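Local structure of phosphoglycerate dehydrogenase (3EVT) at residues G165-G170 and H177-F182. The protein probably catalyses the NAD-dependent oxidation of 3-phosphoglycerate at the start of serine synthesis. Numbering follows the deposited sequence.
Sequences GVNTTG and HETVAF
Strand 162-167 runs parallel to strand 178-181, G165 level with T179, V166 with V180 and N167 with A181, the two short axes approaching to 4.6 Å at a crossing angle of -35°. This is the edge of the Rossmann-type, NAD-binding sheet, where 178-181 is one of the two outermost strands within the chain. The ladder runs from G165 N to E178 O, from V180 N to G165 O (2.8 Å) and from N167 N to V180 O. It ends in a weak bond from F182 N to N167 O, whose angle at hydrogen falls to 130°. On one face of the sheet V166 CG2 meets V180 CG2, while V166 CG1, set anti to the backbone N (chi1 -175°), reaches the F182 ring off-centre, 4.2 Å from its centroid. T168 CG2 approaches the edge of that ring in its plane. An alanine in place of F182 would probably leave V166 CG1 and T168 CG2 without this shared aromatic partner and open a gap beside the end of strand 162-167. On the other face N167 turns back over its own loop: OD1 accepts a weak bond from G170 N, and ND2 bonds H171 O and T145 OG1. H171 O also bonds T179 OG1, tying both strands to the returning loop. There G170, at positive phi, comes close to strand 178-181, its CA 3.4 Å from A181 N.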
loop_
_atom_site.group_PDB
_atom_site.type_symbol
_atom_site.label_atom_id
_atom_site.label_comp_id
_atom_site.label_asym_id
_atom_site.label_seq_id
_atom_site.Cartn_x
_atom_site.Cartn_y
_atom_site.Cartn_z
ATOM N N GLY A 165 -4.780 17.222 -2.642
ATOM C CA GLY A 165 -4.853 17.279 -4.112
ATOM C C GLY A 165 -5.038 18.680 -4.708
ATOM O O GLY A 165 -5.640 19.545 -4.103
ATOM N N VAL A 166 -4.506 18.923 -5.890
ATOM C CA VAL A 166 -4.620 20.250 -6.459
ATOM C C VAL A 166 -5.487 20.143 -7.698
ATOM O O VAL A 166 -5.165 19.315 -8.569
ATOM C CB VAL A 166 -3.224 20.839 -6.860
ATOM C CG1 VAL A 166 -3.350 22.312 -7.343
ATOM C CG2 VAL A 166 -2.219 20.703 -5.718
ATOM N N ASN A 167 -6.570 20.944 -7.773
ATOM C CA ASN A 167 -7.437 21.019 -8.986
ATOM C C ASN A 167 -7.803 22.497 -9.331
ATOM O O ASN A 167 -7.287 23.434 -8.711
ATOM C CB ASN A 167 -8.675 20.095 -8.874
ATOM C CG ASN A 167 -9.520 20.396 -7.645
ATOM O OD1 ASN A 167 -9.599 21.546 -7.223
ATOM N ND2 ASN A 167 -10.167 19.373 -7.070
ATOM N N THR A 168 -8.657 22.733 -10.318
ATOM C CA THR A 168 -8.809 24.120 -10.783
ATOM C C THR A 168 -9.363 25.002 -9.709
ATOM O O THR A 168 -8.795 26.049 -9.429
ATOM C CB THR A 168 -9.694 24.265 -12.038
ATOM O OG1 THR A 168 -10.870 23.474 -11.869
ATOM C CG2 THR A 168 -8.948 23.799 -13.266
ATOM N N THR A 169 -10.447 24.565 -9.086
ATOM C CA THR A 169 -11.174 25.431 -8.180
ATOM C C THR A 169 -11.149 24.971 -6.724
ATOM O O THR A 169 -11.878 25.504 -5.896
ATOM C CB THR A 169 -12.637 25.616 -8.682
ATOM O OG1 THR A 169 -13.363 24.375 -8.584
ATOM C CG2 THR A 169 -12.601 26.048 -10.141
ATOM N N GLY A 170 -10.327 23.965 -6.426
ATOM C CA GLY A 170 -10.181 23.471 -5.067
ATOM C C GLY A 170 -11.431 22.777 -4.610
ATOM O O GLY A 170 -11.717 22.714 -3.429
ATOM N N HIS A 177 -7.851 13.882 1.532
ATOM C CA HIS A 177 -8.269 14.531 2.770
ATOM C C HIS A 177 -8.572 16.028 2.600
ATOM O O HIS A 177 -9.356 16.581 3.366
ATOM C CB HIS A 177 -7.191 14.441 3.824
ATOM C CG HIS A 177 -6.712 13.058 4.079
ATOM N ND1 HIS A 177 -7.307 12.226 5.000
ATOM C CD2 HIS A 177 -5.690 12.356 3.540
ATOM C CE1 HIS A 177 -6.670 11.068 5.016
ATOM N NE2 HIS A 177 -5.679 11.128 4.148
ATOM N N GLU A 178 -7.856 16.703 1.702
ATOM C CA GLU A 178 -8.115 18.097 1.435
ATOM C C GLU A 178 -7.779 18.307 -0.002
ATOM O O GLU A 178 -6.899 17.627 -0.498
ATOM C CB GLU A 178 -7.162 19.026 2.206
ATOM C CG GLU A 178 -6.896 18.687 3.650
ATOM C CD GLU A 178 -5.810 19.598 4.263
ATOM O OE1 GLU A 178 -5.744 20.790 3.881
ATOM O OE2 GLU A 178 -5.006 19.120 5.103
ATOM N N THR A 179 -8.422 19.288 -0.644
ATOM C CA THR A 179 -8.037 19.707 -1.991
ATOM C C THR A 179 -7.801 21.221 -2.016
ATOM O O THR A 179 -8.374 21.938 -1.212
ATOM C CB THR A 179 -9.122 19.383 -2.998
ATOM O OG1 THR A 179 -10.329 19.948 -2.534
ATOM C CG2 THR A 179 -9.341 17.900 -3.081
ATOM N N VAL A 180 -6.958 21.697 -2.933
ATOM C CA VAL A 180 -6.730 23.117 -3.095
ATOM C C VAL A 180 -6.759 23.499 -4.563
ATOM O O VAL A 180 -6.533 22.666 -5.434
ATOM C CB VAL A 180 -5.378 23.551 -2.514
ATOM C CG1 VAL A 180 -5.313 23.259 -1.009
ATOM C CG2 VAL A 180 -4.231 22.915 -3.275
ATOM N N ALA A 181 -7.027 24.776 -4.830
ATOM C CA ALA A 181 -6.977 25.329 -6.182
ATOM C C ALA A 181 -5.526 25.593 -6.561
ATOM O O ALA A 181 -4.706 25.815 -5.698
ATOM C CB ALA A 181 -7.786 26.640 -6.242
ATOM N N PHE A 182 -5.203 25.582 -7.846
ATOM C CA PHE A 182 -3.825 25.910 -8.290
ATOM C C PHE A 182 -3.204 27.160 -7.669
ATOM O O PHE A 182 -1.982 27.230 -7.468
ATOM C CB PHE A 182 -3.759 26.040 -9.811
ATOM C CG PHE A 182 -3.968 24.739 -10.544
ATOM C CD1 PHE A 182 -2.930 23.830 -10.678
ATOM C CD2 PHE A 182 -5.199 24.423 -11.099
ATOM C CE1 PHE A 182 -3.103 22.645 -11.343
ATOM C CE2 PHE A 182 -5.381 23.232 -11.786
ATOM C CZ PHE A 182 -4.333 22.338 -11.903
#